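Local coordinates for protein apical membrane antigen 1 (Babesia divergens, PDB 4APM) that probably serves in the invasion of host cells at the moving junction, here represented by three calcium-binding extracellular domains of a parasite membrane antigen, at residues S27-D32 with L255-A260; K50-G55 with E215-Y220; M314-Y319 with A344-G349. All blocks are in the same frame, centred on the assembly; numbering follows the deposited sequence.

Overall arrangement
Read from the N terminus, residues S27-D32 follow helix 21-24 and wait more than 220 residues for L255-A260, on helix 249-257 and in the turn from F257 to A260; contact 1 closes that long loop. Contact 2 is nested inside it and closes a loop of about 160 residues: K50-G55, with edge strand 53-54, is joined by a disulfide to the chain just beyond helix 213-216. Contact 3 follows in series, pairing strands 316-320 and 342-346 across a short 24-residue loop. The three meet in the interior, where V53 packs on F257, A260 on A347, and M54 bonds through its backbone to V348. Together they tie the five-stranded sheet to the four-stranded sheet and its helix.

Contact 1 (S27-D32 with L255-A260); sequences SGIYVD and LMFENA
F257 O accepts A260 N within the type I beta turn F257-A260, and CD1 of Y30 comes to 3.3 Å from the same F257 O. The next carbonyl, E258 O, sits 4.1 Å above the plane of the Y30 ring, over its centre, so the phenol is placed against the polar backbone of the turn as well as against carbon. With CG anti to the backbone N (chi1 -174°), the tyrosine swings out from its loop and sends its edge onto the phenylalanine. The rings form an offset edge-to-face pair, centroids 5.4 Å apart and planes at 71°, with Y30 CD1 3.6 Å from F257 CE2. Beside them the small A260 lets I29 approach closely, I29 CB standing 4.2 Å from A260 CB, while CG2 of I29 reaches CE1 of F257. P193 packs against the side chains of Y30 and F257.

The loop is braced by polar bonds, one of them internal. S27 OG donates to D32 OD1 at 2.6 Å, coming from above the carboxylate plane. The same oxygen accepts from the backbone N of G34 and T48, donors that probably offset the nearby carboxylate of D263. K56 NZ donates to the carbonyl oxygens of I29 and Y30, and backbone bonds from I29 to A261 and from V31 to D263 extend the meeting of the two segments past A260. Between the two segments themselves no hydrogen bond passes, so their fit depends on ring packing and apolar shape, with the polar bonds fixing the loop that presents Y30 and I29.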
ATOM      1  N   SER A  27      11.408   2.345   1.258  1.00 26.38           N
ATOM      2  CA  SER A  27      11.741   1.813   2.571  1.00 24.18           C
ATOM      3  C   SER A  27      10.742   0.697   2.941  1.00 23.77           C
ATOM      4  O   SER A  27       9.966   0.231   2.083  1.00 20.69           O
ATOM      5  CB  SER A  27      11.745   2.943   3.600  1.00 23.96           C
ATOM      6  OG  SER A  27      12.103   2.450   4.875  1.00 34.16           O
ATOM      7  N   GLY A  28      10.792   0.240   4.183  1.00 19.83           N
ATOM      8  CA  GLY A  28       9.931  -0.849   4.611  1.00 22.50           C
ATOM      9  C   GLY A  28       8.508  -0.337   4.790  1.00 23.67           C
ATOM     10  O   GLY A  28       8.307   0.855   4.922  1.00 21.98           O
ATOM     11  N   ILE A  29       7.529  -1.243   4.761  1.00 23.40           N
ATOM     12  CA  ILE A  29       6.107  -0.868   4.722  1.00 23.73           C
ATOM     13  C   ILE A  29       5.452  -1.470   5.956  1.00 22.16           C
ATOM     14  O   ILE A  29       4.951  -0.763   6.822  1.00 22.94           O
ATOM     15  CB  ILE A  29       5.421  -1.382   3.409  1.00 21.39           C
ATOM     16  CG1 ILE A  29       6.073  -0.679   2.201  1.00 20.84           C
ATOM     17  CG2 ILE A  29       3.917  -1.105   3.440  1.00 20.59           C
ATOM     18  CD1 ILE A  29       5.673  -1.212   0.848  1.00 21.50           C
ATOM     19  N   TYR A  30       5.539  -2.779   6.058  1.00 21.77           N
ATOM     20  CA  TYR A  30       5.192  -3.479   7.284  1.00 24.66           C
ATOM     21  C   TYR A  30       5.906  -2.856   8.492  1.00 25.24           C
ATOM     22  O   TYR A  30       5.252  -2.323   9.419  1.00 23.09           O
ATOM     23  CB  TYR A  30       5.558  -4.961   7.148  1.00 24.39           C
ATOM     24  CG  TYR A  30       5.095  -5.789   8.303  1.00 25.24           C
ATOM     25  CD1 TYR A  30       3.738  -5.894   8.593  1.00 24.95           C
ATOM     26  CD2 TYR A  30       6.014  -6.454   9.132  1.00 26.38           C
ATOM     27  CE1 TYR A  30       3.298  -6.638   9.661  1.00 26.42           C
ATOM     28  CE2 TYR A  30       5.582  -7.223  10.190  1.00 26.27           C
ATOM     29  CZ  TYR A  30       4.213  -7.320  10.430  1.00 29.85           C
ATOM     30  OH  TYR A  30       3.742  -8.047  11.493  1.00 40.61           O
ATOM     31  N   VAL A  31       7.246  -2.894   8.458  1.00 23.69           N
ATOM     32  CA  VAL A  31       8.075  -2.170   9.436  1.00 22.90           C
ATOM     33  C   VAL A  31       9.032  -1.249   8.696  1.00 24.58           C
ATOM     34  O   VAL A  31       9.830  -1.694   7.836  1.00 21.95           O
ATOM     35  CB  VAL A  31       8.913  -3.133  10.321  1.00 26.01           C
ATOM     36  CG1 VAL A  31       9.918  -2.348  11.181  1.00 20.18           C
ATOM     37  CG2 VAL A  31       8.000  -4.025  11.164  1.00 21.79           C
ATOM     38  N   ASP A  32       8.907   0.047   8.980  1.00 23.77           N
ATOM     39  CA  ASP A  32       9.725   1.048   8.314  1.00 26.86           C
ATOM     40  C   ASP A  32      10.738   1.634   9.320  1.00 30.02           C
ATOM     41  O   ASP A  32      10.368   2.335  10.291  1.00 25.89           O
ATOM     42  CB  ASP A  32       8.863   2.140   7.652  1.00 22.69           C
ATOM     43  CG  ASP A  32       9.700   3.277   7.065  1.00 27.61           C
ATOM     44  OD1 ASP A  32      10.951   3.174   7.092  1.00 27.66           O
ATOM     45  OD2 ASP A  32       9.118   4.277   6.545  1.00 26.10           O
ATOM     46  N   LEU A 255      -3.346  -9.795   4.754  1.00 27.75           N
ATOM     47  CA  LEU A 255      -2.505 -10.973   4.505  1.00 29.86           C
ATOM     48  C   LEU A 255      -1.223 -10.576   3.787  1.00 26.45           C
ATOM     49  O   LEU A 255      -0.147 -11.084   4.076  1.00 24.59           O
ATOM     50  CB  LEU A 255      -3.271 -11.940   3.590  1.00 27.53           C
ATOM     51  CG  LEU A 255      -3.154 -13.455   3.719  1.00 36.52           C
ATOM     52  CD1 LEU A 255      -3.488 -14.128   2.387  1.00 33.96           C
ATOM     53  CD2 LEU A 255      -1.819 -13.923   4.259  1.00 33.16           C
ATOM     54  N   MET A 256      -1.381  -9.766   2.742  1.00 27.25           N
ATOM     55  CA  MET A 256      -0.257  -9.277   1.969  1.00 24.01           C
ATOM     56  C   MET A 256       0.627  -8.342   2.830  1.00 26.37           C
ATOM     57  O   MET A 256       1.877  -8.415   2.797  1.00 25.29           O
ATOM     58  CB  MET A 256      -0.791  -8.544   0.744  1.00 25.87           C
ATOM     59  CG  MET A 256       0.276  -7.735   0.034  1.00 29.85           C
ATOM     60  SD  MET A 256      -0.111  -6.025  -0.268  1.00 35.73           S
ATOM     61  CE  MET A 256      -1.871  -5.896  -0.692  1.00 21.57           C
ATOM     62  N   PHE A 257      -0.016  -7.439   3.562  1.00 22.55           N
ATOM     63  CA  PHE A 257       0.713  -6.478   4.404  1.00 26.02           C
ATOM     64  C   PHE A 257       1.718  -7.166   5.376  1.00 26.79           C
ATOM     65  O   PHE A 257       2.837  -6.701   5.552  1.00 24.63           O
ATOM     66  CB  PHE A 257      -0.286  -5.606   5.166  1.00 24.40           C
ATOM     67  CG  PHE A 257       0.351  -4.576   6.072  1.00 24.19           C
ATOM     68  CD1 PHE A 257       0.920  -3.420   5.548  1.00 22.05           C
ATOM     69  CD2 PHE A 257       0.307  -4.727   7.448  1.00 21.42           C
ATOM     70  CE1 PHE A 257       1.455  -2.444   6.393  1.00 21.87           C
ATOM     71  CE2 PHE A 257       0.847  -3.757   8.287  1.00 21.67           C
ATOM     72  CZ  PHE A 257       1.417  -2.610   7.756  1.00 19.52           C
ATOM     73  N   GLU A 258       1.316  -8.289   5.963  1.00 25.43           N
ATOM     74  CA  GLU A 258       2.166  -9.022   6.895  1.00 29.82           C
ATOM     75  C   GLU A 258       3.475  -9.463   6.248  1.00 27.66           C
ATOM     76  O   GLU A 258       4.418  -9.794   6.956  1.00 27.33           O
ATOM     77  CB  GLU A 258       1.453 -10.283   7.381  1.00 28.47           C
ATOM     78  CG  GLU A 258       0.236 -10.025   8.218  1.00 38.68           C
ATOM     79  CD  GLU A 258      -0.280 -11.304   8.851  1.00 42.27           C
ATOM     80  OE1 GLU A 258      -0.043 -12.397   8.271  1.00 39.98           O
ATOM     81  OE2 GLU A 258      -0.886 -11.213   9.943  1.00 43.50           O
ATOM     82  N   ASN A 259       3.477  -9.548   4.910  1.00 24.29           N
ATOM     83  CA  ASN A 259       4.587 -10.102   4.132  1.00 23.06           C
ATOM     84  C   ASN A 259       5.266  -9.031   3.319  1.00 24.67           C
ATOM     85  O   ASN A 259       6.138  -9.326   2.483  1.00 27.26           O
ATOM     86  CB  ASN A 259       4.058 -11.202   3.211  1.00 25.92           C
ATOM     87  CG  ASN A 259       3.566 -12.417   3.989  1.00 28.65           C
ATOM     88  OD1 ASN A 259       2.350 -12.644   4.148  1.00 31.85           O
ATOM     89  ND2 ASN A 259       4.500 -13.130   4.578  1.00 28.55           N
ATOM     90  N   ALA A 260       4.823  -7.786   3.517  1.00 23.05           N
ATOM     91  CA  ALA A 260       5.301  -6.662   2.736  1.00 23.27           C
ATOM     92  C   ALA A 260       6.700  -6.319   3.225  1.00 24.07           C
ATOM     93  O   ALA A 260       7.176  -6.882   4.214  1.00 22.93           O
ATOM     94  CB  ALA A 260       4.354  -5.451   2.884  1.00 20.17           C
TER

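Contact 2 (K50-G55 with E215-Y220); sequences KCPVMG and ENCPMY
C51 and C217 are joined at the tightest point of this contact by a disulfide, SG to SG 2.1 Å, whose chi3 of -94° makes it left-handed and leaves it close to the relaxed right-angled twist. In both cysteines SG stands beside the backbone N, which aims the two sulfurs at each other across the gap. Next to the bridge, the rigid ring of P52 meets the flexible M219 at about a right angle: P52 CD is 4.0 Å from M219 SD. Bends at chi2 and chi3 (-53° and -55°) curl the methionine so that its CE also reaches M54 CG at 3.7 Å.

Such disulfides help staple the cysteine-rich AMA1 ectodomain, a member of the PAN clan; this one fastens the approach to edge strand 53-54 to the chain leaving helix 213-216. There P218 centres an inverse gamma turn, closed by a weak bond from M219 N to C217 O, and M219 CB lies over one face of the Y220 ring.

Packing is looser on the side of K50 and of E215-N216. K50, partly exposed, barely touches C217 and sends its NZ to the carbonyl of K23, while E215 is exposed and N216 bonds to D210.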
ATOM      1  N   LYS A  50       8.568   7.100   1.761  1.00 20.30           N
ATOM      2  CA  LYS A  50       8.074   8.273   1.051  1.00 22.88           C
ATOM      3  C   LYS A  50       6.538   8.271   0.781  1.00 24.20           C
ATOM      4  O   LYS A  50       5.946   9.325   0.474  1.00 24.40           O
ATOM      5  CB  LYS A  50       8.862   8.466  -0.244  1.00 25.90           C
ATOM      6  CG  LYS A  50      10.301   8.961  -0.033  1.00 26.77           C
ATOM      7  CD  LYS A  50      11.068   9.112  -1.343  1.00 28.02           C
ATOM      8  CE  LYS A  50      11.021   7.814  -2.158  1.00 36.55           C
ATOM      9  NZ  LYS A  50      12.081   7.677  -3.213  1.00 33.76           N
ATOM     10  N   CYS A  51       5.901   7.112   0.967  1.00 21.43           N
ATOM     11  CA  CYS A  51       4.466   6.983   0.925  1.00 20.92           C
ATOM     12  C   CYS A  51       3.894   6.810   2.341  1.00 21.25           C
ATOM     13  O   CYS A  51       4.445   6.072   3.155  1.00 19.67           O
ATOM     14  CB  CYS A  51       4.090   5.779   0.096  1.00 22.11           C
ATOM     15  SG  CYS A  51       4.612   5.898  -1.620  1.00 28.65           S
ATOM     16  N   PRO A  52       2.774   7.494   2.633  1.00 20.55           N
ATOM     17  CA  PRO A  52       2.018   7.124   3.821  1.00 18.92           C
ATOM     18  C   PRO A  52       1.390   5.743   3.596  1.00 19.95           C
ATOM     19  O   PRO A  52       1.266   5.300   2.443  1.00 20.25           O
ATOM     20  CB  PRO A  52       0.932   8.212   3.885  1.00 21.82           C
ATOM     21  CG  PRO A  52       0.841   8.793   2.468  1.00 21.59           C
ATOM     22  CD  PRO A  52       1.917   8.162   1.627  1.00 18.84           C
ATOM     23  N   VAL A  53       1.128   5.023   4.680  1.00 20.19           N
ATOM     24  CA  VAL A  53       0.585   3.671   4.624  1.00 21.48           C
ATOM     25  C   VAL A  53      -0.835   3.670   5.246  1.00 23.09           C
ATOM     26  O   VAL A  53      -0.993   3.856   6.454  1.00 23.28           O
ATOM     27  CB  VAL A  53       1.507   2.697   5.402  1.00 19.51           C
ATOM     28  CG1 VAL A  53       1.009   1.277   5.288  1.00 18.22           C
ATOM     29  CG2 VAL A  53       2.961   2.800   4.895  1.00 21.84           C
ATOM     30  N   MET A  54      -1.865   3.522   4.423  1.00 23.22           N
ATOM     31  CA  MET A  54      -3.237   3.600   4.933  1.00 23.66           C
ATOM     32  C   MET A  54      -3.571   2.353   5.768  1.00 25.36           C
ATOM     33  O   MET A  54      -3.152   1.234   5.444  1.00 22.65           O
ATOM     34  CB  MET A  54      -4.245   3.736   3.799  1.00 26.14           C
ATOM     35  CG  MET A  54      -4.137   5.014   3.011  1.00 27.72           C
ATOM     36  SD  MET A  54      -5.378   5.090   1.704  1.00 32.12           S
ATOM     37  CE  MET A  54      -6.858   5.598   2.597  1.00 26.62           C
ATOM     38  N   GLY A  55      -4.294   2.554   6.860  1.00 23.66           N
ATOM     39  CA  GLY A  55      -4.747   1.427   7.649  1.00 25.14           C
ATOM     40  C   GLY A  55      -3.685   0.766   8.509  1.00 25.85           C
ATOM     41  O   GLY A  55      -3.970  -0.235   9.172  1.00 25.93           O
ATOM     42  N   GLU A 215      -0.327  11.394  -5.944  1.00 29.53           N
ATOM     43  CA  GLU A 215      -0.149  11.067  -7.368  1.00 30.48           C
ATOM     44  C   GLU A 215       1.024  10.100  -7.596  1.00 30.44           C
ATOM     45  O   GLU A 215       1.095   9.431  -8.625  1.00 28.39           O
ATOM     46  CB  GLU A 215       0.070  12.361  -8.177  1.00 32.33           C
ATOM     47  CG  GLU A 215      -0.830  13.529  -7.764  0.60 31.03           C
ATOM     48  CD  GLU A 215      -0.112  14.867  -7.808  0.60 35.40           C
ATOM     49  OE1 GLU A 215       0.637  15.115  -8.772  0.60 33.37           O
ATOM     50  OE2 GLU A 215      -0.265  15.659  -6.858  0.60 43.06           O
ATOM     51  N   ASN A 216       1.965  10.059  -6.650  1.00 28.47           N
ATOM     52  CA  ASN A 216       3.247   9.348  -6.849  1.00 29.87           C
ATOM     53  C   ASN A 216       3.284   7.958  -6.201  1.00 29.94           C
ATOM     54  O   ASN A 216       4.205   7.183  -6.427  1.00 32.71           O
ATOM     55  CB  ASN A 216       4.405  10.199  -6.307  1.00 30.60           C
ATOM     56  CG  ASN A 216       4.783  11.345  -7.239  1.00 32.53           C
ATOM     57  OD1 ASN A 216       4.455  11.329  -8.420  1.00 39.48           O
ATOM     58  ND2 ASN A 216       5.511  12.320  -6.717  1.00 30.33           N
ATOM     59  N   CYS A 217       2.315   7.698  -5.330  1.00 29.62           N
ATOM     60  CA  CYS A 217       2.257   6.475  -4.524  1.00 31.43           C
ATOM     61  C   CYS A 217       0.990   5.731  -4.931  1.00 28.78           C
ATOM     62  O   CYS A 217      -0.008   6.369  -5.261  1.00 29.61           O
ATOM     63  CB  CYS A 217       2.157   6.854  -3.040  1.00 26.90           C
ATOM     64  SG  CYS A 217       3.639   7.581  -2.317  1.00 30.23           S
ATOM     65  N   PRO A 218       1.004   4.388  -4.881  1.00 29.90           N
ATOM     66  CA  PRO A 218      -0.204   3.644  -5.249  1.00 29.34           C
ATOM     67  C   PRO A 218      -1.199   3.563  -4.081  1.00 29.91           C
ATOM     68  O   PRO A 218      -1.317   2.516  -3.456  1.00 29.06           O
ATOM     69  CB  PRO A 218       0.353   2.242  -5.549  1.00 29.67           C
ATOM     70  CG  PRO A 218       1.509   2.115  -4.596  1.00 27.63           C
ATOM     71  CD  PRO A 218       2.143   3.480  -4.610  1.00 29.66           C
ATOM     72  N   MET A 219      -1.951   4.635  -3.841  1.00 27.81           N
ATOM     73  CA  MET A 219      -2.801   4.728  -2.649  1.00 27.66           C
ATOM     74  C   MET A 219      -4.131   4.000  -2.787  1.00 28.69           C
ATOM     75  O   MET A 219      -4.779   3.719  -1.785  1.00 25.35           O
ATOM     76  CB  MET A 219      -3.046   6.197  -2.263  1.00 27.08           C
ATOM     77  CG  MET A 219      -1.757   6.998  -2.053  1.00 25.60           C
ATOM     78  SD  MET A 219      -0.601   6.222  -0.880  1.00 24.18           S
ATOM     79  CE  MET A 219      -1.642   6.047   0.548  1.00 18.65           C
ATOM     80  N   TYR A 220      -4.512   3.641  -4.014  1.00 28.09           N
ATOM     81  CA  TYR A 220      -5.838   3.056  -4.216  1.00 29.11           C
ATOM     82  C   TYR A 220      -5.830   1.734  -4.952  1.00 25.71           C
ATOM     83  O   TYR A 220      -5.172   1.594  -5.984  1.00 27.25           O
ATOM     84  CB  TYR A 220      -6.802   4.065  -4.877  1.00 32.64           C
ATOM     85  CG  TYR A 220      -6.719   5.430  -4.235  1.00 35.02           C
ATOM     86  CD1 TYR A 220      -7.192   5.644  -2.942  1.00 41.53           C
ATOM     87  CD2 TYR A 220      -6.046   6.469  -4.863  1.00 40.16           C
ATOM     88  CE1 TYR A 220      -7.044   6.876  -2.319  1.00 42.72           C
ATOM     89  CE2 TYR A 220      -5.897   7.709  -4.249  1.00 44.38           C
ATOM     90  CZ  TYR A 220      -6.400   7.906  -2.986  1.00 43.81           C
ATOM     91  OH  TYR A 220      -6.236   9.137  -2.378  1.00 55.93           O
TER

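Contact 3 (M314-Y319 with A344-G349); sequences MNWANY and AMTAVG
N315 is the first residue of its segment to bond across to A344-G349: its carbonyl oxygen, N315 O, takes A347 N at 2.8 Å, the donor lying 43° out of the carbonyl plane. Its side-chain amide serves elsewhere, bonding to G311 and A261, and its CB rests over one face of the W316 indole. W316 forms a non-hydrogen-bonded pair with T346; its CD1 packs on T346 CG2 at 3.9 Å while its NE1 bonds to F19 O. The T346 hydroxyl, at chi1 83°, accepts weak bonds from V348 N and G349 N, just ahead in the chain.

A317 is the hydrogen-bonded partner of M345. A317 N gives to M345 O at 2.8 Å, and M345 N returns to A317 O at 2.7 Å in a nearly straight bond of 175°. N318 pairs with A344 on the other face. At Y319, CB touches M345 SD at 4.0 Å. The small methyl of A317 suits a face covered by helix 249-257, where it meets M256 and M345 packs on A249 and S253. Strand 342-346 is the outer strand of the four-stranded antiparallel sheet, with that helix against it, consistent with the PAN clan of the family.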
ATOM      1  N   MET A 314       6.749  -8.633  -0.494  1.00 24.56           N
ATOM      2  CA  MET A 314       5.510  -8.956  -1.191  1.00 24.55           C
ATOM      3  C   MET A 314       4.510  -7.833  -1.012  1.00 23.18           C
ATOM      4  O   MET A 314       3.663  -7.902  -0.121  1.00 25.94           O
ATOM      5  CB  MET A 314       4.935 -10.250  -0.667  1.00 25.62           C
ATOM      6  CG  MET A 314       5.977 -11.339  -0.581  1.00 28.39           C
ATOM      7  SD  MET A 314       5.212 -12.928  -0.220  1.00 35.93           S
ATOM      8  CE  MET A 314       6.682 -13.898   0.105  1.00 30.64           C
ATOM      9  N   ASN A 315       4.572  -6.843  -1.903  1.00 21.68           N
ATOM     10  CA  ASN A 315       3.926  -5.536  -1.714  1.00 22.64           C
ATOM     11  C   ASN A 315       2.587  -5.313  -2.438  1.00 21.56           C
ATOM     12  O   ASN A 315       2.034  -4.216  -2.380  1.00 23.15           O
ATOM     13  CB  ASN A 315       4.890  -4.410  -2.131  1.00 20.95           C
ATOM     14  CG  ASN A 315       6.177  -4.403  -1.314  1.00 24.04           C
ATOM     15  OD1 ASN A 315       6.187  -4.806  -0.141  1.00 22.46           O
ATOM     16  ND2 ASN A 315       7.264  -3.875  -1.910  1.00 21.31           N
ATOM     17  N   TRP A 316       2.129  -6.313  -3.186  1.00 21.80           N
ATOM     18  CA  TRP A 316       0.996  -6.160  -4.112  1.00 21.98           C
ATOM     19  C   TRP A 316       0.218  -7.436  -4.064  1.00 23.97           C
ATOM     20  O   TRP A 316       0.786  -8.517  -3.784  1.00 22.56           O
ATOM     21  CB  TRP A 316       1.471  -5.928  -5.555  1.00 23.62           C
ATOM     22  CG  TRP A 316       2.651  -4.987  -5.738  1.00 23.30           C
ATOM     23  CD1 TRP A 316       2.609  -3.630  -6.069  1.00 24.93           C
ATOM     24  CD2 TRP A 316       4.087  -5.322  -5.684  1.00 22.87           C
ATOM     25  NE1 TRP A 316       3.897  -3.114  -6.192  1.00 26.03           N
ATOM     26  CE2 TRP A 316       4.817  -4.078  -5.964  1.00 22.97           C
ATOM     27  CE3 TRP A 316       4.810  -6.470  -5.388  1.00 28.44           C
ATOM     28  CZ2 TRP A 316       6.198  -4.029  -6.001  1.00 23.55           C
ATOM     29  CZ3 TRP A 316       6.222  -6.407  -5.436  1.00 26.52           C
ATOM     30  CH2 TRP A 316       6.891  -5.212  -5.741  1.00 24.08           C
ATOM     31  N   ALA A 317      -1.095  -7.324  -4.261  1.00 23.52           N
ATOM     32  CA  ALA A 317      -1.976  -8.498  -4.286  1.00 24.55           C
ATOM     33  C   ALA A 317      -3.122  -8.291  -5.266  1.00 25.89           C
ATOM     34  O   ALA A 317      -3.545  -7.150  -5.517  1.00 23.14           O
ATOM     35  CB  ALA A 317      -2.527  -8.796  -2.892  1.00 22.98           C
ATOM     36  N   ASN A 318      -3.594  -9.398  -5.834  1.00 26.56           N
ATOM     37  CA  ASN A 318      -4.794  -9.415  -6.662  1.00 24.82           C
ATOM     38  C   ASN A 318      -5.894 -10.071  -5.903  1.00 26.29           C
ATOM     39  O   ASN A 318      -5.772 -11.218  -5.494  1.00 26.03           O
ATOM     40  CB  ASN A 318      -4.555 -10.240  -7.905  1.00 26.86           C
ATOM     41  CG  ASN A 318      -3.328  -9.804  -8.645  1.00 27.43           C
ATOM     42  OD1 ASN A 318      -2.249 -10.343  -8.418  1.00 36.24           O
ATOM     43  ND2 ASN A 318      -3.461  -8.769  -9.466  1.00 26.46           N
ATOM     44  N   TYR A 319      -6.966  -9.332  -5.687  1.00 27.51           N
ATOM     45  CA  TYR A 319      -8.107  -9.864  -5.010  1.00 25.97           C
ATOM     46  C   TYR A 319      -9.237 -10.039  -6.007  1.00 26.94           C
ATOM     47  O   TYR A 319      -9.719  -9.068  -6.583  1.00 28.24           O
ATOM     48  CB  TYR A 319      -8.547  -8.946  -3.889  1.00 26.36           C
ATOM     49  CG  TYR A 319      -9.809  -9.429  -3.258  1.00 29.38           C
ATOM     50  CD1 TYR A 319      -9.861 -10.681  -2.639  1.00 31.41           C
ATOM     51  CD2 TYR A 319     -10.992  -8.712  -3.407  1.00 27.82           C
ATOM     52  CE1 TYR A 319     -11.040 -11.141  -2.060  1.00 33.98           C
ATOM     53  CE2 TYR A 319     -12.168  -9.164  -2.858  1.00 31.65           C
ATOM     54  CZ  TYR A 319     -12.191 -10.376  -2.199  1.00 33.72           C
ATOM     55  OH  TYR A 319     -13.373 -10.822  -1.698  1.00 37.50           O
ATOM     56  N   ALA A 344      -6.573  -4.765  -7.785  1.00 23.77           N
ATOM     57  CA  ALA A 344      -5.120  -4.803  -7.720  1.00 24.95           C
ATOM     58  C   ALA A 344      -4.739  -3.914  -6.557  1.00 25.11           C
ATOM     59  O   ALA A 344      -4.948  -2.705  -6.605  1.00 26.27           O
ATOM     60  CB  ALA A 344      -4.506  -4.277  -9.019  1.00 23.18           C
ATOM     61  N   MET A 345      -4.251  -4.524  -5.487  1.00 22.74           N
ATOM     62  CA  MET A 345      -4.027  -3.820  -4.225  1.00 24.14           C
ATOM     63  C   MET A 345      -2.538  -3.761  -3.854  1.00 23.40           C
ATOM     64  O   MET A 345      -1.755  -4.610  -4.299  1.00 21.93           O
ATOM     65  CB  MET A 345      -4.827  -4.515  -3.142  1.00 24.55           C
ATOM     66  CG  MET A 345      -6.311  -4.596  -3.531  1.00 29.17           C
ATOM     67  SD  MET A 345      -7.209  -5.508  -2.310  1.00 36.00           S
ATOM     68  CE  MET A 345      -7.417  -4.246  -1.044  1.00 29.25           C
ATOM     69  N   THR A 346      -2.149  -2.769  -3.046  1.00 21.24           N
ATOM     70  CA  THR A 346      -0.763  -2.687  -2.599  1.00 20.25           C
ATOM     71  C   THR A 346      -0.679  -2.514  -1.078  1.00 22.63           C
ATOM     72  O   THR A 346      -1.687  -2.139  -0.429  1.00 19.38           O
ATOM     73  CB  THR A 346       0.039  -1.558  -3.289  1.00 19.48           C
ATOM     74  OG1 THR A 346      -0.215  -0.328  -2.628  1.00 22.70           O
ATOM     75  CG2 THR A 346      -0.300  -1.407  -4.776  1.00 17.53           C
ATOM     76  N   ALA A 347       0.494  -2.839  -0.519  1.00 18.20           N
ATOM     77  CA  ALA A 347       0.715  -2.758   0.919  1.00 20.98           C
ATOM     78  C   ALA A 347       0.632  -1.313   1.471  1.00 21.39           C
ATOM     79  O   ALA A 347       0.492  -1.132   2.690  1.00 19.24           O
ATOM     80  CB  ALA A 347       2.065  -3.379   1.295  1.00 17.16           C
ATOM     81  N   VAL A 348       0.767  -0.285   0.626  1.00 19.16           N
ATOM     82  CA  VAL A 348       0.689   1.088   1.198  1.00 20.98           C
ATOM     83  C   VAL A 348      -0.706   1.682   1.105  1.00 23.04           C
ATOM     84  O   VAL A 348      -1.054   2.604   1.869  1.00 24.01           O
ATOM     85  CB  VAL A 348       1.704   2.083   0.591  1.00 21.11           C
ATOM     86  CG1 VAL A 348       3.131   1.605   0.795  1.00 21.46           C
ATOM     87  CG2 VAL A 348       1.424   2.309  -0.874  1.00 19.72           C
ATOM     88  N   GLY A 349      -1.503   1.131   0.183  1.00 22.07           N
ATOM     89  CA  GLY A 349      -2.761   1.726  -0.229  1.00 22.65           C
ATOM     90  C   GLY A 349      -3.928   1.259   0.617  1.00 23.93           C
ATOM     91  O   GLY A 349      -3.811   0.336   1.423  1.00 23.11           O
TER